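Local coordinates for protein endolysin (Escherichia coli O157 typing phage 15, PDB 7M5I) that probably hydrolyses the beta-1,4 linkages of bacterial peptidoglycan as a phage lysozyme of glycosyl hydrolase family 24, helping to lyse the host cell and release new virus particles, at residues A[18-23]-A[147-152]; A[106-111]-A[118-123]; A[126-131]-A[141-146]. All blocks are in the same frame, centred on the assembly; numbering follows the deposited sequence.

From the N terminus the chain runs through helix 11-21, and contact 1 (18-23 with 147-152) brings its C-terminal end against helix 140-155, joining the N-terminal helix to the C-terminal one and closing a loop of 123 residues. The other two contacts lie within that loop, one after the other. Contact 2 (106-111 with 118-123) closes a short helical hairpin; contact 3 (126-131 with 141-146) then folds the following beta-hairpin back over helix 140-155, the helix it shares with contact 1. Contacts 2 and 3 meet where Trp126 and Trp127 lie against Thr107, Arg111 and Phe108, beside a common phosphate ion. Contacts 1 and 3 meet at Arg145, which packs on Phe20.

Contact 1. Residues A[18-23]-A[147-152]; sequences KFFEGL and RMEADI
Phe20 pushes the far end of its ring between Met148 and Glu149, and it carries most of this contact, in which the C-terminal end of helix 11-21 packs on helix 140-155. Its CE1 lies 3.7 Å from Met148 CB, which comes to the ring at its edge, while CE2 lies 3.7 Å from Glu149 CG. Beyond them CZ only just reaches Ile152 CD1, at 4.5 Å. Phe20 suits the place because a flat, rigid ring can span the distance between helices whose backbones stay well apart: the nearest CA atoms, those of Phe20 and Met148, are 9.3 Å from each other.

Met148 also offers its sulfur to two rings. SD lies 4.0 Å from Phe19 CE1, an oblique approach, and stands in the plane of the Phe20 ring, 89° off its normal; both are Met-aromatic contacts. The methionine chain is extended beyond CG (chi2 -172°), which carries the sulfur out to the phenylalanines, and the polarisable SD suits the positively polarised edge of the Phe20 ring.

Glu149 crosses Phe20 obliquely, its carboxylate plane nearly perpendicular to the ring (88°). The carboxylate itself is buried and held by Ser93, Arg145 and Arg146. Glu21, predicted to be an active-site residue, ends helix 11-21 and has a long, weak ion pair with Arg145. With no hydrogen bond between the two segments, their cohesion rests on dispersion and sulfur-aromatic attraction.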
loop_
_atom_site.group_PDB
_atom_site.type_symbol
_atom_site.label_atom_id
_atom_site.label_comp_id
_atom_site.label_asym_id
_atom_site.label_seq_id
_atom_site.Cartn_x
_atom_site.Cartn_y
_atom_site.Cartn_z
ATOM N N LYS A 18 0.559 -2.860 -7.831
ATOM C CA LYS A 18 0.956 -2.362 -9.177
ATOM C C LYS A 18 -0.206 -1.553 -9.741
ATOM O O LYS A 18 0.009 -0.491 -10.341
ATOM C CB LYS A 18 1.348 -3.509 -10.108
ATOM C CG LYS A 18 2.665 -4.190 -9.783
ATOM C CD LYS A 18 2.866 -5.372 -10.684
ATOM C CE LYS A 18 4.206 -6.044 -10.567
ATOM N NZ LYS A 18 4.176 -7.340 -11.261
ATOM N N PHE A 19 -1.403 -2.106 -9.689
ATOM C CA PHE A 19 -2.626 -1.501 -10.259
ATOM C C PHE A 19 -2.902 -0.144 -9.611
ATOM O O PHE A 19 -3.171 0.868 -10.287
ATOM C CB PHE A 19 -3.760 -2.475 -10.068
ATOM C CG PHE A 19 -5.094 -1.947 -10.547
ATOM C CD1 PHE A 19 -5.896 -1.193 -9.731
ATOM C CD2 PHE A 19 -5.514 -2.223 -11.827
ATOM C CE1 PHE A 19 -7.126 -0.720 -10.191
ATOM C CE2 PHE A 19 -6.749 -1.750 -12.285
ATOM C CZ PHE A 19 -7.514 -0.958 -11.474
ATOM N N PHE A 20 -2.776 -0.068 -8.283
ATOM C CA PHE A 20 -3.001 1.181 -7.519
ATOM C C PHE A 20 -1.943 2.261 -7.826
ATOM O O PHE A 20 -2.292 3.485 -7.854
ATOM C CB PHE A 20 -3.029 0.914 -6.011
ATOM C CG PHE A 20 -4.157 0.022 -5.561
ATOM C CD1 PHE A 20 -5.451 0.112 -6.123
ATOM C CD2 PHE A 20 -3.949 -0.877 -4.527
ATOM C CE1 PHE A 20 -6.460 -0.731 -5.691
ATOM C CE2 PHE A 20 -4.962 -1.720 -4.099
ATOM C CZ PHE A 20 -6.211 -1.663 -4.680
ATOM N N GLU A 21 -0.701 1.859 -8.102
ATOM C CA GLU A 21 0.410 2.811 -8.313
ATOM C C GLU A 21 0.404 3.302 -9.765
ATOM O O GLU A 21 0.923 4.433 -10.032
ATOM C CB GLU A 21 1.754 2.178 -7.970
ATOM C CG GLU A 21 1.927 1.853 -6.492
ATOM C CD GLU A 21 2.004 3.067 -5.575
ATOM O OE1 GLU A 21 2.313 4.183 -6.057
ATOM O OE2 GLU A 21 1.526 2.947 -4.453
ATOM N N GLY A 22 0.037 2.463 -10.705
ATOM C CA GLY A 22 0.274 2.699 -12.134
ATOM C C GLY A 22 1.759 2.479 -12.458
ATOM O O GLY A 22 2.549 2.128 -11.559
ATOM N N LEU A 23 2.117 2.532 -13.735
ATOM C CA LEU A 23 3.487 2.221 -14.201
ATOM C C LEU A 23 3.995 3.300 -15.138
ATOM O O LEU A 23 3.337 3.552 -16.149
ATOM C CB LEU A 23 3.529 0.887 -14.941
ATOM C CG LEU A 23 4.905 0.467 -15.455
ATOM C CD1 LEU A 23 5.968 0.369 -14.386
ATOM C CD2 LEU A 23 4.850 -0.850 -16.168
ATOM N N ARG A 147 -11.789 1.658 -1.109
ATOM C CA ARG A 147 -12.911 0.711 -1.335
ATOM C C ARG A 147 -12.375 -0.579 -2.005
ATOM O O ARG A 147 -12.841 -1.704 -1.617
ATOM C CB ARG A 147 -14.112 1.347 -2.000
ATOM C CG ARG A 147 -13.877 1.717 -3.422
ATOM C CD ARG A 147 -14.524 0.734 -4.375
ATOM N NE ARG A 147 -14.167 1.164 -5.705
ATOM C CZ ARG A 147 -14.424 0.477 -6.814
ATOM N NH1 ARG A 147 -15.140 -0.630 -6.711
ATOM N NH2 ARG A 147 -14.056 0.924 -7.991
ATOM N N MET A 148 -11.425 -0.486 -2.945
ATOM C CA MET A 148 -10.862 -1.702 -3.579
ATOM C C MET A 148 -10.029 -2.523 -2.566
ATOM O O MET A 148 -10.085 -3.761 -2.616
ATOM C CB MET A 148 -10.061 -1.301 -4.815
ATOM C CG MET A 148 -10.952 -0.807 -5.917
ATOM S SD MET A 148 -9.972 -0.561 -7.415
ATOM C CE MET A 148 -11.219 -0.361 -8.683
ATOM N N GLU A 149 -9.333 -1.881 -1.641
ATOM C CA GLU A 149 -8.558 -2.620 -0.603
ATOM C C GLU A 149 -9.558 -3.294 0.358
ATOM O O GLU A 149 -9.294 -4.472 0.718
ATOM C CB GLU A 149 -7.576 -1.709 0.130
ATOM C CG GLU A 149 -6.362 -1.312 -0.724
ATOM C CD GLU A 149 -5.554 -0.112 -0.241
ATOM O OE1 GLU A 149 -6.083 0.662 0.618
ATOM O OE2 GLU A 149 -4.382 0.008 -0.696
ATOM N N ALA A 150 -10.661 -2.652 0.722
ATOM C CA ALA A 150 -11.718 -3.311 1.556
ATOM C C ALA A 150 -12.294 -4.540 0.834
ATOM O O ALA A 150 -12.564 -5.580 1.503
ATOM C CB ALA A 150 -12.795 -2.311 1.902
ATOM N N ASP A 151 -12.494 -4.465 -0.492
ATOM C CA ASP A 151 -12.981 -5.636 -1.268
ATOM C C ASP A 151 -11.964 -6.789 -1.187
ATOM O O ASP A 151 -12.393 -7.993 -1.110
ATOM C CB ASP A 151 -13.292 -5.249 -2.711
ATOM C CG ASP A 151 -14.518 -4.368 -2.898
ATOM O OD1 ASP A 151 -15.381 -4.379 -2.009
ATOM O OD2 ASP A 151 -14.588 -3.654 -3.947
ATOM N N ILE A 152 -10.665 -6.503 -1.247
ATOM C CA ILE A 152 -9.645 -7.591 -1.119
ATOM C C ILE A 152 -9.809 -8.179 0.292
ATOM O O ILE A 152 -9.891 -9.393 0.420
ATOM C CB ILE A 152 -8.212 -7.058 -1.331
ATOM C CG1 ILE A 152 -8.023 -6.513 -2.754
ATOM C CG2 ILE A 152 -7.192 -8.125 -1.013
ATOM C CD1 ILE A 152 -6.712 -5.784 -2.966
#

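Contact 2. Residues A[106-111]-A[118-123]; sequences STFIKR and VGCAEA. With PO4 (phosphate ion), chain C; PO4 (phosphate ion), chain D.
Arg111 lies across helix 117-124, fitting as a knob among Gly119, Cys120, Glu122 and Ala123. Its CB rests 3.7 Å from Cys120 N, CG faces O3 of a phosphate at 3.6 Å, and the extended chain then carries CD to 3.2 Å from Gly119 O. The absence of a side chain on Gly119 suits this close passage. At the tip, NH1 donates to Gly119 O at 2.9 Å with an N-H...O angle of 164°, the oxygen lying in the guanidinium plane. That carbonyl also accepts from Ala123 N, from the opposite face of its plane, so it is gripped twice.

The two helices form an antiparallel helical hairpin: the axes of the short segments approach to 7.9 Å, with N-to-C directions 170° apart. Small residues suit so close a pairing: Ala123 CB reaches to 3.8 Å from Phe108 CB, and Cys120 SG to 4.0 Å from the same carbon.

NE comes so close to that phosphate O3 that the exact length is doubtful, and NH2 adds a weak bond to it; the ion is probably from the crystallisation liquor. A water bridges NH1 to Glu122 OE1. A second phosphate sits at the start of helix 107-113, where Thr107 N donates to its O3 at 3.0 Å. Another water links that O3 to Phe108 N and Ala123 O.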
loop_
_atom_site.group_PDB
_atom_site.type_symbol
_atom_site.label_atom_id
_atom_site.label_comp_id
_atom_site.label_asym_id
_atom_site.label_seq_id
_atom_site.Cartn_x
_atom_site.Cartn_y
_atom_site.Cartn_z
ATOM N N SER A 106 -3.534 2.576 14.083
ATOM C CA SER A 106 -4.861 2.677 13.420
ATOM C C SER A 106 -5.939 1.951 14.225
ATOM O O SER A 106 -5.643 0.958 14.859
ATOM C CB SER A 106 -4.811 2.132 12.007
ATOM O OG SER A 106 -4.596 0.718 11.984
ATOM N N THR A 107 -7.172 2.398 14.100
ATOM C CA THR A 107 -8.365 1.643 14.502
ATOM C C THR A 107 -8.494 0.357 13.673
ATOM O O THR A 107 -8.910 -0.675 14.249
ATOM C CB THR A 107 -9.618 2.507 14.381
ATOM O OG1 THR A 107 -9.457 3.638 15.227
ATOM C CG2 THR A 107 -10.865 1.742 14.727
ATOM N N PHE A 108 -8.214 0.388 12.369
ATOM C CA PHE A 108 -8.446 -0.817 11.534
ATOM C C PHE A 108 -7.616 -1.983 12.099
ATOM O O PHE A 108 -8.149 -3.105 12.164
ATOM C CB PHE A 108 -8.306 -0.549 10.034
ATOM C CG PHE A 108 -6.926 -0.297 9.495
ATOM C CD1 PHE A 108 -6.060 -1.341 9.221
ATOM C CD2 PHE A 108 -6.544 1.001 9.118
ATOM C CE1 PHE A 108 -4.816 -1.113 8.634
ATOM C CE2 PHE A 108 -5.300 1.230 8.568
ATOM C CZ PHE A 108 -4.433 0.185 8.295
ATOM N N ILE A 109 -6.383 -1.768 12.514
ATOM C CA ILE A 109 -5.508 -2.908 12.925
ATOM C C ILE A 109 -5.988 -3.431 14.293
ATOM O O ILE A 109 -5.922 -4.667 14.494
ATOM C CB ILE A 109 -4.032 -2.512 12.958
ATOM C CG1 ILE A 109 -3.147 -3.757 12.848
ATOM C CG2 ILE A 109 -3.706 -1.710 14.205
ATOM C CD1 ILE A 109 -3.118 -4.367 11.442
ATOM N N LYS A 110 -6.481 -2.537 15.156
ATOM C CA LYS A 110 -7.096 -2.911 16.456
ATOM C C LYS A 110 -8.309 -3.809 16.204
ATOM O O LYS A 110 -8.452 -4.857 16.856
ATOM C CB LYS A 110 -7.399 -1.626 17.224
ATOM C CG LYS A 110 -6.178 -1.008 17.898
ATOM C CD LYS A 110 -6.561 -0.006 19.028
ATOM C CE LYS A 110 -5.533 1.072 19.368
ATOM N NZ LYS A 110 -5.323 2.076 18.295
ATOM N N ARG A 111 -9.163 -3.430 15.259
ATOM C CA ARG A 111 -10.388 -4.191 14.933
ATOM C C ARG A 111 -9.990 -5.529 14.307
ATOM O O ARG A 111 -10.613 -6.571 14.660
ATOM C CB ARG A 111 -11.333 -3.381 14.042
ATOM C CG ARG A 111 -11.919 -2.178 14.767
ATOM C CD ARG A 111 -12.857 -1.419 13.857
ATOM N NE ARG A 111 -13.529 -0.351 14.553
ATOM C CZ ARG A 111 -14.402 0.489 14.005
ATOM N NH1 ARG A 111 -14.758 0.365 12.748
ATOM N NH2 ARG A 111 -14.937 1.436 14.743
ATOM N N VAL A 118 -15.562 -6.836 9.699
ATOM C CA VAL A 118 -16.429 -5.804 9.058
ATOM C C VAL A 118 -15.995 -4.421 9.540
ATOM O O VAL A 118 -15.865 -3.488 8.699
ATOM C CB VAL A 118 -17.907 -6.112 9.345
ATOM C CG1 VAL A 118 -18.841 -5.007 8.887
ATOM C CG2 VAL A 118 -18.278 -7.455 8.711
ATOM N N GLY A 119 -15.805 -4.284 10.853
ATOM C CA GLY A 119 -15.316 -3.048 11.467
ATOM C C GLY A 119 -13.957 -2.656 10.906
ATOM O O GLY A 119 -13.723 -1.436 10.729
ATOM N N CYS A 120 -13.050 -3.622 10.723
ATOM C CA CYS A 120 -11.700 -3.347 10.160
ATOM C C CYS A 120 -11.892 -2.765 8.749
ATOM O O CYS A 120 -11.308 -1.672 8.474
ATOM C CB CYS A 120 -10.820 -4.589 10.099
ATOM S SG CYS A 120 -9.229 -4.313 9.254
ATOM N N ALA A 121 -12.697 -3.405 7.904
ATOM C CA ALA A 121 -12.939 -2.924 6.511
ATOM C C ALA A 121 -13.499 -1.494 6.554
ATOM O O ALA A 121 -13.072 -0.633 5.730
ATOM C CB ALA A 121 -13.849 -3.839 5.736
ATOM N N GLU A 122 -14.445 -1.210 7.445
ATOM C CA GLU A 122 -14.964 0.170 7.593
ATOM C C GLU A 122 -13.835 1.130 7.976
ATOM O O GLU A 122 -13.715 2.194 7.319
ATOM C CB GLU A 122 -16.133 0.186 8.597
ATOM C CG GLU A 122 -17.363 -0.507 8.030
ATOM C CD GLU A 122 -18.445 -0.874 9.035
ATOM O OE1 GLU A 122 -18.207 -0.735 10.277
ATOM O OE2 GLU A 122 -19.515 -1.335 8.560
ATOM N N ALA A 123 -13.054 0.822 9.015
ATOM C CA ALA A 123 -12.010 1.730 9.558
ATOM C C ALA A 123 -10.849 1.907 8.560
ATOM O O ALA A 123 -10.169 2.967 8.562
ATOM C CB ALA A 123 -11.533 1.216 10.891
HETATM P P PO4 C . -7.528 5.993 13.289
HETATM O O1 PO4 C . -8.553 5.841 14.416
HETATM O O2 PO4 C . -7.875 7.252 12.501
HETATM O O3 PO4 C . -7.599 4.781 12.398
HETATM O O4 PO4 C . -6.119 6.134 13.837
HETATM P P PO4 D . -13.161 0.781 18.156
HETATM O O1 PO4 D . -14.064 0.472 19.346
HETATM O O2 PO4 D . -13.098 2.302 17.948
HETATM O O3 PO4 D . -13.745 0.096 16.939
HETATM O O4 PO4 D . -11.750 0.233 18.412
HETATM O O HOH W 1 -8.469 3.095 10.813
HETATM O O HOH W 2 -17.373 1.631 11.354
#

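Contact 3. Residues A[126-131]-A[141-146]; sequences WWNKVT and GLKNRR. With PO4 (phosphate ion), chain C.
The start of the beta-hairpin formed by strands 129-132 and 135-138 packs here on the first turns of helix 140-155, the helix to which that hairpin leads. Arg146 provides the polar link. Its NH2 donates to Trp127 O at 2.8 Å, with an N-H...O angle of 163°, and the bond lies in both the guanidinium and the carbonyl planes. Trp127 is the centre of an inverse gamma turn, and its carbonyl faces the helix. The turn of the arginine chain at chi2 (-70°) brings CD to 3.4 Å from Trp127 O, and the further bend at chi3 (93°) swings the guanidinium round so that NH2 meets the same oxygen. Arginine suits the site because its several N-H groups can serve several partners: NE is paired with Glu149, and NH2 also bonds Asn97, so the buried guanidinium is well supplied.

One turn earlier, Leu142 packs on Asn128 and on Val130 of the strand. Its CB lies 3.9 Å from Asn128 CA, and its CD1 meets Val130 CG1 at 3.6 Å, the one apolar side-chain pair across the contact, two branched residues crossing obliquely. Asn128 and Lys143 run alongside each other in the same direction, with ND2 of Asn128 at 3.8 Å from Lys143 CG. Asn128 OD1 takes a 2.8 Å bond from Lys129 NZ, in the plane of its carbonyl.

Away from the helix, the Trp127 indole gives a weak bond from NE1 to a phosphate and meets the Phe108 ring at about 90°. The main-chain course is that of a beta-hairpin followed directly by a helix, whose first turns pack against the residues leading into the hairpin and its first strand.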
loop_
_atom_site.group_PDB
_atom_site.type_symbol
_atom_site.label_atom_id
_atom_site.label_comp_id
_atom_site.label_asym_id
_atom_site.label_seq_id
_atom_site.Cartn_x
_atom_site.Cartn_y
_atom_site.Cartn_z
ATOM N N TRP A 126 -11.382 5.012 6.386
ATOM C CA TRP A 126 -11.247 6.357 6.992
ATOM C C TRP A 126 -10.013 7.078 6.418
ATOM O O TRP A 126 -9.972 8.312 6.519
ATOM C CB TRP A 126 -11.158 6.279 8.519
ATOM C CG TRP A 126 -12.349 5.673 9.173
ATOM C CD1 TRP A 126 -13.573 5.395 8.633
ATOM C CD2 TRP A 126 -12.425 5.283 10.562
ATOM N NE1 TRP A 126 -14.397 4.863 9.591
ATOM C CE2 TRP A 126 -13.726 4.781 10.780
ATOM C CE3 TRP A 126 -11.520 5.326 11.626
ATOM C CZ2 TRP A 126 -14.150 4.309 12.029
ATOM C CZ3 TRP A 126 -11.942 4.892 12.867
ATOM C CH2 TRP A 126 -13.240 4.405 13.062
ATOM N N TRP A 127 -9.023 6.378 5.887
ATOM C CA TRP A 127 -7.724 6.927 5.472
ATOM C C TRP A 127 -7.849 7.471 4.025
ATOM O O TRP A 127 -7.284 6.864 3.091
ATOM C CB TRP A 127 -6.625 5.886 5.641
ATOM C CG TRP A 127 -6.349 5.614 7.085
ATOM C CD1 TRP A 127 -6.979 4.674 7.875
ATOM C CD2 TRP A 127 -5.408 6.271 7.934
ATOM N NE1 TRP A 127 -6.534 4.745 9.167
ATOM C CE2 TRP A 127 -5.531 5.674 9.222
ATOM C CE3 TRP A 127 -4.464 7.286 7.755
ATOM C CZ2 TRP A 127 -4.808 6.130 10.320
ATOM C CZ3 TRP A 127 -3.744 7.730 8.843
ATOM C CH2 TRP A 127 -3.890 7.139 10.096
ATOM N N ASN A 128 -8.588 8.575 3.874
ATOM C CA ASN A 128 -8.839 9.110 2.505
ATOM C C ASN A 128 -8.432 10.593 2.426
ATOM O O ASN A 128 -8.866 11.237 1.447
ATOM C CB ASN A 128 -10.303 8.940 2.113
ATOM C CG ASN A 128 -11.288 9.605 3.029
ATOM O OD1 ASN A 128 -10.952 10.492 3.816
ATOM N ND2 ASN A 128 -12.532 9.148 2.975
ATOM N N LYS A 129 -7.781 11.136 3.451
ATOM C CA LYS A 129 -7.408 12.581 3.500
ATOM C C LYS A 129 -5.978 12.804 3.031
ATOM O O LYS A 129 -5.128 11.997 3.306
ATOM C CB LYS A 129 -7.560 13.102 4.932
ATOM C CG LYS A 129 -8.929 12.982 5.552
ATOM C CD LYS A 129 -9.937 13.827 4.867
ATOM C CE LYS A 129 -11.273 13.805 5.588
ATOM N NZ LYS A 129 -11.767 12.403 5.679
ATOM N N VAL A 130 -5.701 13.951 2.412
ATOM C CA VAL A 130 -4.334 14.369 2.019
ATOM C C VAL A 130 -4.215 15.831 2.477
ATOM O O VAL A 130 -5.307 16.563 2.635
ATOM C CB VAL A 130 -4.053 14.210 0.523
ATOM C CG1 VAL A 130 -3.998 12.759 0.032
ATOM C CG2 VAL A 130 -5.072 14.960 -0.276
ATOM N N THR A 131 -3.005 16.223 2.874
ATOM C CA THR A 131 -2.805 17.623 3.361
ATOM C C THR A 131 -2.509 18.473 2.126
ATOM O O THR A 131 -1.605 18.146 1.332
ATOM C CB THR A 131 -1.937 17.701 4.627
ATOM O OG1 THR A 131 -1.560 19.091 4.769
ATOM C CG2 THR A 131 -0.745 16.793 4.563
ATOM N N GLY A 141 -9.394 9.731 -5.342
ATOM C CA GLY A 141 -8.489 8.627 -5.710
ATOM C C GLY A 141 -8.250 7.702 -4.538
ATOM O O GLY A 141 -8.302 6.490 -4.692
ATOM N N LEU A 142 -7.998 8.276 -3.355
ATOM C CA LEU A 142 -7.822 7.464 -2.150
ATOM C C LEU A 142 -9.155 6.771 -1.791
ATOM O O LEU A 142 -9.084 5.605 -1.365
ATOM C CB LEU A 142 -7.338 8.302 -0.969
ATOM C CG LEU A 142 -5.867 8.708 -1.061
ATOM C CD1 LEU A 142 -5.466 9.434 0.226
ATOM C CD2 LEU A 142 -4.975 7.526 -1.327
ATOM N N LYS A 143 -10.284 7.453 -1.887
ATOM C CA LYS A 143 -11.573 6.761 -1.607
ATOM C C LYS A 143 -11.682 5.532 -2.505
ATOM O O LYS A 143 -12.153 4.479 -2.013
ATOM C CB LYS A 143 -12.771 7.682 -1.795
ATOM C CG LYS A 143 -12.932 8.754 -0.733
ATOM C CD LYS A 143 -14.095 9.634 -1.046
ATOM C CE LYS A 143 -15.433 9.155 -0.601
ATOM N NZ LYS A 143 -16.323 10.361 -0.573
ATOM N N ASN A 144 -11.315 5.652 -3.775
ATOM C CA ASN A 144 -11.413 4.497 -4.712
ATOM C C ASN A 144 -10.466 3.385 -4.281
ATOM O O ASN A 144 -10.846 2.182 -4.282
ATOM C CB ASN A 144 -11.218 4.957 -6.139
ATOM C CG ASN A 144 -11.747 3.958 -7.138
ATOM O OD1 ASN A 144 -12.789 3.315 -6.891
ATOM N ND2 ASN A 144 -11.084 3.936 -8.278
ATOM N N ARG A 145 -9.217 3.743 -3.965
ATOM C CA ARG A 145 -8.217 2.762 -3.538
ATOM C C ARG A 145 -8.699 2.106 -2.254
ATOM O O ARG A 145 -8.611 0.851 -2.181
ATOM C CB ARG A 145 -6.851 3.408 -3.363
ATOM C CG ARG A 145 -5.802 2.429 -2.871
ATOM C CD ARG A 145 -4.410 3.047 -2.858
ATOM N NE ARG A 145 -3.437 2.100 -2.373
ATOM C CZ ARG A 145 -2.141 2.186 -2.620
ATOM N NH1 ARG A 145 -1.667 3.203 -3.341
ATOM N NH2 ARG A 145 -1.320 1.263 -2.152
ATOM N N ARG A 146 -9.222 2.879 -1.304
ATOM C CA ARG A 146 -9.683 2.300 -0.016
ATOM C C ARG A 146 -10.832 1.309 -0.263
ATOM O O ARG A 146 -10.817 0.203 0.391
ATOM C CB ARG A 146 -10.101 3.380 0.966
ATOM C CG ARG A 146 -8.966 4.256 1.473
ATOM C CD ARG A 146 -7.958 3.645 2.390
ATOM N NE ARG A 146 -6.811 3.124 1.713
ATOM C CZ ARG A 146 -5.679 3.793 1.446
ATOM N NH1 ARG A 146 -4.738 3.207 0.743
ATOM N NH2 ARG A 146 -5.537 5.073 1.774
HETATM P P PO4 C . -7.528 5.993 13.289
HETATM O O1 PO4 C . -8.553 5.841 14.416
HETATM O O2 PO4 C . -7.875 7.252 12.501
HETATM O O3 PO4 C . -7.599 4.781 12.398
HETATM O O4 PO4 C . -6.119 6.134 13.837
#